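Protein TASOR (PDB 6TL1) acts as a component of the HUSH complex, which maintains epigenetic silencing at H3K9me3-rich loci by promoting recruitment of SETDB1 and MORC2. Local coordinates at residues K88-K96 / P103-R111; D152-S162 / E178-Y187. One frame throughout, in Å; residues are numbered along the deposited sequence.

Interaction 1: residues K88-K96 / P103-R111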
loop_
_atom_site.group_PDB
_atom_site.type_symbol
_atom_site.label_atom_id
_atom_site.label_comp_id
_atom_site.label_asym_id
_atom_site.label_seq_id
_atom_site.Cartn_x
_atom_site.Cartn_y
_atom_site.Cartn_z
ATOM N N LYS A 88 4.566 5.668 13.404
ATOM C CA LYS A 88 4.573 4.349 14.030
ATOM C C LYS A 88 4.603 3.211 13.020
ATOM O O LYS A 88 4.927 2.081 13.400
ATOM C CB LYS A 88 3.296 4.136 14.864
ATOM C CG LYS A 88 2.953 5.155 15.930
ATOM C CD LYS A 88 3.661 4.944 17.236
ATOM C CE LYS A 88 4.803 5.911 17.387
ATOM N NZ LYS A 88 5.307 5.941 18.782
ATOM N N GLY A 89 4.319 3.484 11.751
ATOM C CA GLY A 89 4.187 2.435 10.767
ATOM C C GLY A 89 2.763 1.908 10.703
ATOM O O GLY A 89 1.909 2.208 11.538
ATOM N N LEU A 90 2.494 1.134 9.659
ATOM C CA LEU A 90 1.174 0.548 9.456
ATOM C C LEU A 90 1.065 -0.763 10.229
ATOM O O LEU A 90 1.883 -1.665 10.040
ATOM C CB LEU A 90 0.924 0.308 7.975
ATOM C CG LEU A 90 -0.464 -0.215 7.609
ATOM C CD1 LEU A 90 -1.554 0.746 8.069
ATOM C CD2 LEU A 90 -0.539 -0.429 6.116
ATOM N N HIS A 91 0.051 -0.868 11.081
ATOM C CA HIS A 91 -0.148 -2.025 11.940
ATOM C C HIS A 91 -1.357 -2.839 11.501
ATOM O O HIS A 91 -2.252 -2.344 10.803
ATOM C CB HIS A 91 -0.326 -1.598 13.400
ATOM C CG HIS A 91 0.935 -1.108 14.044
ATOM N ND1 HIS A 91 1.484 0.122 13.761
ATOM C CD2 HIS A 91 1.751 -1.684 14.957
ATOM C CE1 HIS A 91 2.587 0.284 14.468
ATOM N NE2 HIS A 91 2.772 -0.798 15.203
ATOM N N VAL A 92 -1.381 -4.104 11.949
ATOM C CA VAL A 92 -2.527 -4.959 11.670
ATOM C C VAL A 92 -3.756 -4.380 12.349
ATOM O O VAL A 92 -3.666 -3.603 13.309
ATOM C CB VAL A 92 -2.290 -6.404 12.143
ATOM C CG1 VAL A 92 -1.153 -7.043 11.356
ATOM C CG2 VAL A 92 -2.007 -6.426 13.654
ATOM N N GLY A 93 -4.924 -4.798 11.862
ATOM C CA GLY A 93 -6.188 -4.374 12.427
ATOM C C GLY A 93 -6.686 -3.019 11.977
ATOM O O GLY A 93 -7.703 -2.551 12.499
ATOM N N GLN A 94 -6.013 -2.367 11.035
ATOM C CA GLN A 94 -6.431 -1.049 10.578
ATOM C C GLN A 94 -7.299 -1.102 9.328
ATOM O O GLN A 94 -7.817 -0.064 8.904
ATOM C CB GLN A 94 -5.204 -0.168 10.330
ATOM C CG GLN A 94 -4.347 0.020 11.578
ATOM C CD GLN A 94 -5.061 0.797 12.670
ATOM O OE1 GLN A 94 -5.073 0.387 13.829
ATOM N NE2 GLN A 94 -5.660 1.926 12.301
ATOM N N SER A 95 -7.484 -2.279 8.741
ATOM C CA SER A 95 -8.364 -2.450 7.601
ATOM C C SER A 95 -9.536 -3.339 7.991
ATOM O O SER A 95 -9.466 -4.103 8.953
ATOM C CB SER A 95 -7.621 -3.062 6.409
ATOM O OG SER A 95 -8.543 -3.413 5.391
ATOM N N LYS A 96 -10.624 -3.234 7.235
ATOM C CA LYS A 96 -11.766 -4.118 7.420
ATOM C C LYS A 96 -11.900 -5.140 6.302
ATOM O O LYS A 96 -12.835 -5.944 6.317
ATOM C CB LYS A 96 -13.049 -3.300 7.593
ATOM C CG LYS A 96 -12.996 -2.509 8.896
ATOM C CD LYS A 96 -14.356 -2.347 9.537
ATOM C CE LYS A 96 -14.202 -1.985 11.007
ATOM N NZ LYS A 96 -14.555 -3.149 11.882
ATOM N N PRO A 103 -7.750 -9.238 8.597
ATOM C CA PRO A 103 -7.025 -7.981 8.810
ATOM C C PRO A 103 -6.376 -7.895 10.170
ATOM O O PRO A 103 -5.595 -6.963 10.401
ATOM C CB PRO A 103 -8.112 -6.919 8.658
ATOM C CG PRO A 103 -9.364 -7.623 9.072
ATOM C CD PRO A 103 -9.214 -9.049 8.631
ATOM N N SER A 104 -6.689 -8.813 11.083
ATOM C CA SER A 104 -5.991 -8.864 12.357
ATOM C C SER A 104 -4.613 -9.491 12.230
ATOM O O SER A 104 -3.826 -9.427 13.178
ATOM C CB SER A 104 -6.810 -9.656 13.378
ATOM O OG SER A 104 -6.910 -11.020 12.989
ATOM N N MET A 105 -4.310 -10.101 11.086
ATOM C CA MET A 105 -3.052 -10.797 10.879
ATOM C C MET A 105 -2.155 -10.157 9.830
ATOM O O MET A 105 -0.989 -10.548 9.721
ATOM C CB MET A 105 -3.322 -12.262 10.501
ATOM C CG MET A 105 -3.955 -13.047 11.652
ATOM S SD MET A 105 -4.107 -14.818 11.350
ATOM C CE MET A 105 -5.550 -14.923 10.324
ATOM N N GLY A 106 -2.666 -9.204 9.048
ATOM C CA GLY A 106 -1.901 -8.572 7.995
ATOM C C GLY A 106 -2.390 -7.158 7.777
ATOM O O GLY A 106 -3.330 -6.695 8.429
ATOM N N VAL A 107 -1.729 -6.462 6.862
ATOM C CA VAL A 107 -2.084 -5.092 6.525
ATOM C C VAL A 107 -2.402 -5.029 5.040
ATOM O O VAL A 107 -1.738 -5.675 4.223
ATOM C CB VAL A 107 -0.968 -4.100 6.926
ATOM C CG1 VAL A 107 -0.610 -4.303 8.414
ATOM C CG2 VAL A 107 0.270 -4.255 6.050
ATOM N N TYR A 108 -3.434 -4.270 4.696
ATOM C CA TYR A 108 -3.920 -4.175 3.325
ATOM C C TYR A 108 -3.510 -2.836 2.715
ATOM O O TYR A 108 -3.726 -1.787 3.324
ATOM C CB TYR A 108 -5.441 -4.314 3.293
ATOM C CG TYR A 108 -5.973 -5.726 3.368
ATOM C CD1 TYR A 108 -6.160 -6.465 2.209
ATOM C CD2 TYR A 108 -6.330 -6.302 4.584
ATOM C CE1 TYR A 108 -6.653 -7.729 2.248
ATOM C CE2 TYR A 108 -6.843 -7.588 4.635
ATOM C CZ TYR A 108 -6.999 -8.295 3.460
ATOM O OH TYR A 108 -7.511 -9.572 3.456
ATOM N N LEU A 109 -2.942 -2.872 1.514
ATOM C CA LEU A 109 -2.601 -1.661 0.770
ATOM C C LEU A 109 -3.175 -1.742 -0.640
ATOM O O LEU A 109 -3.218 -2.818 -1.234
ATOM C CB LEU A 109 -1.063 -1.452 0.698
ATOM C CG LEU A 109 -0.316 -1.257 2.023
ATOM C CD1 LEU A 109 1.167 -1.136 1.817
ATOM C CD2 LEU A 109 -0.814 0.032 2.656
ATOM N N SER A 110 -3.601 -0.590 -1.182
ATOM C CA SER A 110 -4.116 -0.539 -2.551
ATOM C C SER A 110 -2.975 -0.632 -3.552
ATOM O O SER A 110 -1.929 0.004 -3.392
ATOM C CB SER A 110 -4.880 0.761 -2.824
ATOM O OG SER A 110 -6.156 0.792 -2.229
ATOM N N ARG A 111 -3.189 -1.430 -4.591
ATOM C CA ARG A 111 -2.256 -1.505 -5.712
ATOM C C ARG A 111 -2.326 -0.252 -6.583
ATOM O O ARG A 111 -1.331 0.125 -7.217
ATOM C CB ARG A 111 -2.573 -2.748 -6.550
ATOM C CG ARG A 111 -1.899 -2.838 -7.904
ATOM C CD ARG A 111 -1.907 -4.263 -8.445
ATOM N NE ARG A 111 -1.509 -4.308 -9.853
ATOM C CZ ARG A 111 -1.781 -5.311 -10.689
ATOM N NH1 ARG A 111 -2.462 -6.368 -10.268
ATOM N NH2 ARG A 111 -1.374 -5.256 -11.953
HETATM O O HOH W 1 -5.479 -4.580 8.652
#
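Leu90 and Val107 lie alongside one another with their side chains pointing in opposing senses, and the CD2 methyl of Leu90 forms the bump that enters the other segment. It lodges between CB of Val107, at 3.8 Å, and the CD2 methyl of Leu109. A chi1 of -176°, which puts CG anti to the backbone N, extends the isobutyl group of Leu90 to strand 107-110, where Leu75 and Phe132 of the five-stranded sheet join it and Leu109. Val107 answers with a bump of its own: its CG1 presses on the backbone where His91 passes into Val92, 3.5 Å from His91 C.

Val92 fills the next hollow, the bend of the chain from Ser104 to Gly106. Its CG1 rests 3.5 Å from Gly106 N, and its CG2 lies 3.5 Å from Ser104 O. Just beyond, the backbone itself joins in. Gly93 N donates to Pro103 O at 2.7 Å, a somewhat bent bond whose donor is tilted from the carbonyl plane. Water 1 gives the same carbonyl a second donor and accepts from Ser95 N.

At the far end the ring of Pro103 tucks against the backbone of Ser95, with CB 3.1 Å from Ser95 O. The Ser95 hydroxyl, whose oxygen is hydrogen-bonded to Ile97 N, sits obliquely 3.7 Å from Tyr108 CD2. The arrangement is a type II beta turn, His91 to Gln94, with Gly93 supplying the positive phi (81°) usual at its third position, laid against the loop that leads into the outermost strand, 107-110, of the four-stranded sheet in this pseudo-PARP domain.

Interaction 2: residues D152-S162 / E178-Y187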
loop_
_atom_site.group_PDB
_atom_site.type_symbol
_atom_site.label_atom_id
_atom_site.label_comp_id
_atom_site.label_asym_id
_atom_site.label_seq_id
_atom_site.Cartn_x
_atom_site.Cartn_y
_atom_site.Cartn_z
ATOM N N ASP A 152 -4.687 -18.663 6.780
ATOM C CA ASP A 152 -3.751 -17.891 7.569
ATOM C C ASP A 152 -2.676 -17.334 6.635
ATOM O O ASP A 152 -2.518 -17.813 5.509
ATOM C CB ASP A 152 -3.106 -18.763 8.648
ATOM C CG ASP A 152 -4.029 -19.033 9.829
ATOM O OD1 ASP A 152 -5.085 -18.373 9.946
ATOM O OD2 ASP A 152 -3.675 -19.895 10.661
ATOM N N PRO A 153 -1.950 -16.301 7.058
ATOM C CA PRO A 153 -0.854 -15.803 6.217
ATOM C C PRO A 153 0.096 -16.942 5.872
ATOM O O PRO A 153 0.391 -17.807 6.706
ATOM C CB PRO A 153 -0.187 -14.747 7.105
ATOM C CG PRO A 153 -1.313 -14.230 7.924
ATOM C CD PRO A 153 -2.140 -15.455 8.249
ATOM N N THR A 154 0.523 -16.977 4.606
ATOM C CA THR A 154 1.309 -18.100 4.101
ATOM C C THR A 154 2.750 -17.970 4.559
ATOM O O THR A 154 3.407 -16.959 4.230
ATOM C CB THR A 154 1.252 -18.154 2.584
ATOM O OG1 THR A 154 -0.107 -18.283 2.160
ATOM C CG2 THR A 154 1.990 -19.391 2.106
ATOM N N PRO A 155 3.305 -18.904 5.317
ATOM C CA PRO A 155 4.685 -18.786 5.772
ATOM C C PRO A 155 5.650 -18.750 4.593
ATOM O O PRO A 155 5.382 -19.322 3.532
ATOM C CB PRO A 155 4.904 -20.028 6.634
ATOM C CG PRO A 155 3.500 -20.401 7.092
ATOM C CD PRO A 155 2.648 -20.112 5.881
ATOM N N LYS A 156 6.753 -18.027 4.781
ATOM C CA LYS A 156 7.862 -17.960 3.830
ATOM C C LYS A 156 7.482 -17.234 2.542
ATOM O O LYS A 156 8.151 -17.385 1.523
ATOM C CB LYS A 156 8.395 -19.361 3.511
ATOM C CG LYS A 156 8.931 -20.097 4.731
ATOM C CD LYS A 156 9.896 -19.263 5.537
ATOM C CE LYS A 156 10.434 -20.043 6.727
ATOM N NZ LYS A 156 11.368 -19.191 7.523
ATOM N N HIS A 157 6.394 -16.476 2.566
ATOM C CA HIS A 157 5.997 -15.577 1.498
ATOM C C HIS A 157 5.828 -14.199 2.108
ATOM O O HIS A 157 5.579 -14.072 3.309
ATOM C CB HIS A 157 4.692 -16.032 0.806
ATOM C CG HIS A 157 4.819 -17.344 0.085
ATOM N ND1 HIS A 157 4.933 -18.548 0.747
ATOM C CD2 HIS A 157 4.864 -17.637 -1.238
ATOM C CE1 HIS A 157 5.038 -19.528 -0.136
ATOM N NE2 HIS A 157 4.999 -19.002 -1.348
ATOM N N GLU A 158 5.995 -13.160 1.293
ATOM C CA GLU A 158 5.941 -11.819 1.861
ATOM C C GLU A 158 4.556 -11.203 1.853
ATOM O O GLU A 158 4.286 -10.326 2.686
ATOM C CB GLU A 158 6.923 -10.891 1.136
ATOM C CG GLU A 158 8.372 -11.040 1.622
ATOM C CD GLU A 158 8.907 -12.462 1.507
ATOM O OE1 GLU A 158 9.249 -12.863 0.371
ATOM O OE2 GLU A 158 8.938 -13.183 2.528
ATOM N N CYS A 159 3.665 -11.623 0.949
ATOM C CA CYS A 159 2.349 -11.001 0.884
ATOM C C CYS A 159 1.397 -11.945 0.162
ATOM O O CYS A 159 1.816 -12.907 -0.483
ATOM C CB CYS A 159 2.353 -9.644 0.167
ATOM S SG CYS A 159 2.851 -9.751 -1.583
ATOM N N HIS A 160 0.106 -11.681 0.316
ATOM C CA HIS A 160 -0.915 -12.279 -0.534
ATOM C C HIS A 160 -1.385 -11.261 -1.558
ATOM O O HIS A 160 -1.440 -10.063 -1.271
ATOM C CB HIS A 160 -2.119 -12.735 0.289
ATOM C CG HIS A 160 -1.842 -13.903 1.188
ATOM N ND1 HIS A 160 -2.784 -14.407 2.060
ATOM C CD2 HIS A 160 -0.738 -14.672 1.343
ATOM C CE1 HIS A 160 -2.278 -15.443 2.705
ATOM N NE2 HIS A 160 -1.033 -15.621 2.293
ATOM N N VAL A 161 -1.760 -11.751 -2.749
ATOM C CA VAL A 161 -2.435 -10.946 -3.761
ATOM C C VAL A 161 -3.533 -11.813 -4.366
ATOM O O VAL A 161 -3.530 -13.036 -4.226
ATOM C CB VAL A 161 -1.507 -10.424 -4.893
ATOM C CG1 VAL A 161 -0.325 -9.662 -4.318
ATOM C CG2 VAL A 161 -1.045 -11.566 -5.793
ATOM N N SER A 162 -4.495 -11.159 -5.019
ATOM C CA SER A 162 -5.583 -11.892 -5.666
ATOM C C SER A 162 -5.088 -12.526 -6.953
ATOM O O SER A 162 -4.551 -11.838 -7.823
ATOM C CB SER A 162 -6.763 -10.973 -5.954
ATOM O OG SER A 162 -7.361 -10.580 -4.728
ATOM N N GLU A 178 -11.346 -4.342 -3.354
ATOM C CA GLU A 178 -10.840 -5.454 -2.549
ATOM C C GLU A 178 -9.986 -6.423 -3.362
ATOM O O GLU A 178 -9.053 -7.030 -2.818
ATOM C CB GLU A 178 -12.004 -6.190 -1.880
ATOM C CG GLU A 178 -12.745 -5.321 -0.882
ATOM C CD GLU A 178 -13.896 -4.528 -1.517
ATOM O OE1 GLU A 178 -13.852 -4.264 -2.741
ATOM O OE2 GLU A 178 -14.817 -4.124 -0.773
ATOM N N LEU A 179 -10.298 -6.614 -4.647
ATOM C CA LEU A 179 -9.527 -7.573 -5.428
ATOM C C LEU A 179 -8.169 -7.035 -5.872
ATOM O O LEU A 179 -7.329 -7.825 -6.317
ATOM C CB LEU A 179 -10.327 -8.014 -6.659
ATOM C CG LEU A 179 -11.542 -8.917 -6.426
ATOM C CD1 LEU A 179 -12.414 -8.963 -7.684
ATOM C CD2 LEU A 179 -11.104 -10.336 -6.025
ATOM N N THR A 180 -7.924 -5.723 -5.776
ATOM C CA THR A 180 -6.648 -5.137 -6.173
ATOM C C THR A 180 -5.823 -4.705 -4.964
ATOM O O THR A 180 -5.124 -3.688 -5.008
ATOM C CB THR A 180 -6.855 -3.960 -7.126
ATOM O OG1 THR A 180 -7.649 -2.965 -6.479
ATOM C CG2 THR A 180 -7.559 -4.429 -8.416
ATOM N N GLN A 181 -5.930 -5.443 -3.866
ATOM C CA GLN A 181 -5.159 -5.155 -2.670
ATOM C C GLN A 181 -3.900 -6.001 -2.613
ATOM O O GLN A 181 -3.794 -7.061 -3.238
ATOM C CB GLN A 181 -5.982 -5.407 -1.404
ATOM C CG GLN A 181 -7.216 -4.572 -1.323
ATOM C CD GLN A 181 -6.895 -3.155 -0.922
ATOM O OE1 GLN A 181 -6.237 -2.910 0.091
ATOM N NE2 GLN A 181 -7.316 -2.202 -1.757
ATOM N N TYR A 182 -2.934 -5.492 -1.859
ATOM C CA TYR A 182 -1.790 -6.250 -1.378
ATOM C C TYR A 182 -2.011 -6.537 0.104
ATOM O O TYR A 182 -2.500 -5.675 0.836
ATOM C CB TYR A 182 -0.492 -5.464 -1.554
ATOM C CG TYR A 182 -0.046 -5.239 -2.985
ATOM C CD1 TYR A 182 -0.080 -6.260 -3.916
ATOM C CD2 TYR A 182 0.414 -3.991 -3.397
ATOM C CE1 TYR A 182 0.324 -6.054 -5.226
ATOM C CE2 TYR A 182 0.834 -3.774 -4.709
ATOM C CZ TYR A 182 0.779 -4.810 -5.617
ATOM O OH TYR A 182 1.182 -4.616 -6.917
ATOM N N TYR A 183 -1.641 -7.729 0.553
ATOM C CA TYR A 183 -1.812 -8.142 1.949
ATOM C C TYR A 183 -0.452 -8.550 2.501
ATOM O O TYR A 183 0.043 -9.634 2.186
ATOM C CB TYR A 183 -2.821 -9.276 2.036
ATOM C CG TYR A 183 -3.076 -9.872 3.409
ATOM C CD1 TYR A 183 -3.799 -9.178 4.366
ATOM C CD2 TYR A 183 -2.654 -11.159 3.715
ATOM C CE1 TYR A 183 -4.090 -9.753 5.608
ATOM C CE2 TYR A 183 -2.924 -11.742 4.961
ATOM C CZ TYR A 183 -3.640 -11.030 5.892
ATOM O OH TYR A 183 -3.913 -11.594 7.113
ATOM N N PHE A 184 0.157 -7.668 3.291
ATOM C CA PHE A 184 1.495 -7.857 3.824
ATOM C C PHE A 184 1.443 -8.374 5.257
ATOM O O PHE A 184 0.624 -7.933 6.065
ATOM C CB PHE A 184 2.277 -6.547 3.767
ATOM C CG PHE A 184 2.667 -6.150 2.380
ATOM C CD1 PHE A 184 3.843 -6.621 1.817
ATOM C CD2 PHE A 184 1.853 -5.319 1.632
ATOM C CE1 PHE A 184 4.202 -6.266 0.524
ATOM C CE2 PHE A 184 2.211 -4.952 0.344
ATOM C CZ PHE A 184 3.384 -5.440 -0.209
ATOM N N TYR A 185 2.329 -9.301 5.574
ATOM C CA TYR A 185 2.363 -9.865 6.910
ATOM C C TYR A 185 3.780 -10.337 7.165
ATOM O O TYR A 185 4.597 -10.448 6.246
ATOM C CB TYR A 185 1.372 -11.022 7.050
ATOM C CG TYR A 185 1.626 -12.055 5.991
ATOM C CD1 TYR A 185 2.564 -13.063 6.186
ATOM C CD2 TYR A 185 0.942 -12.015 4.783
ATOM C CE1 TYR A 185 2.814 -13.997 5.207
ATOM C CE2 TYR A 185 1.173 -12.957 3.802
ATOM C CZ TYR A 185 2.104 -13.944 4.015
ATOM O OH TYR A 185 2.347 -14.875 3.034
ATOM N N GLU A 186 4.053 -10.658 8.423
ATOM C CA GLU A 186 5.370 -11.167 8.768
ATOM C C GLU A 186 5.252 -11.993 10.034
ATOM O O GLU A 186 4.719 -11.517 11.042
ATOM C CB GLU A 186 6.372 -10.025 8.952
ATOM C CG GLU A 186 7.787 -10.495 9.142
ATOM C CD GLU A 186 8.811 -9.370 9.088
ATOM O OE1 GLU A 186 8.438 -8.187 9.237
ATOM O OE2 GLU A 186 10.004 -9.685 8.918
ATOM N N TYR A 187 5.742 -13.226 9.981
ATOM C CA TYR A 187 5.782 -14.036 11.176
ATOM C C TYR A 187 7.018 -13.650 11.977
ATOM O O TYR A 187 8.119 -13.533 11.425
ATOM C CB TYR A 187 5.826 -15.520 10.816
ATOM C CG TYR A 187 4.487 -16.094 10.409
ATOM C CD1 TYR A 187 3.589 -16.559 11.359
ATOM C CD2 TYR A 187 4.125 -16.181 9.065
ATOM C CE1 TYR A 187 2.366 -17.099 10.990
ATOM C CE2 TYR A 187 2.900 -16.723 8.681
ATOM C CZ TYR A 187 2.026 -17.173 9.649
ATOM O OH TYR A 187 0.809 -17.702 9.291
HETATM O O HOH W 2 5.845 -12.568 5.513
HETATM O O HOH W 3 -4.629 -8.286 -5.495
HETATM O O HOH W 4 -6.889 -8.083 -3.313
#
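Tyr185, Tyr187 and Pro153 carry the bulk of this contact, just past the point where strands 159-162 and 181-184 pair. Pro153 lays its CB over the centre of one face of the Tyr185 ring, a CH-pi contact of 3.4 Å to the centroid. The proline thus packs tightly on that face, while Glu158 O, which is hydrogen-bonded to His198 NE2, only borders the opposite one near the rim.

A chi1 of 55° places CG of Tyr185 between the residue's backbone N and carbonyl carbon, and from there the ring reaches across to the turn at 154-157. The hydroxyl donates to Thr154 O at 2.6 Å, in the carbonyl plane and on a lone pair. One edge of the same ring points at the face of His160, with the planes at 72°. NE2 of that imidazole accepts from Thr154 N and also shares a hydrogen bond with Thr154 OG1, whereas ND1 is hydrogen-bonded to Leu100 O, so polar partners at both nitrogens fix the rotation of the ring.

The Tyr187 side chain lies roughly perpendicular to that of Pro153. Its OH donates to Pro153 O at 2.6 Å, with the carbonyl oxygen near the plane of the phenol ring. Farther along, His160 and Tyr183 form the hydrogen-bonded antiparallel pair, with His160 N to Tyr183 O at 2.8 Å. Water 2 donates to both His157 O and Tyr185 O, continuing the link where direct strand bonds end. Since two phenols spend their protons on consecutive backbone carbonyls, the 153-154 chain is gripped by polar bonds as well as by the Tyr185 face.

Following the chain from the N terminus, helix 82-88 ends and interaction 1 soon closes a short loop, bringing residues 88-96 against 103-111. Only after that does interaction 2 open, joining 152-162 to 178-187 across an intervening piece with little regular structure. The two contacts therefore stand in series, neither nested nor crossed. In space they meet, because strands 107-110 and 181-184 are neighbours in the four-stranded sheet: Tyr182 N lies 2.8 Å from Leu109 O, probably as a hydrogen bond. Interaction 1 ties the post-helix loop to strand 107-110, while interaction 2 joins the two inner strands and the turn that precedes one of them.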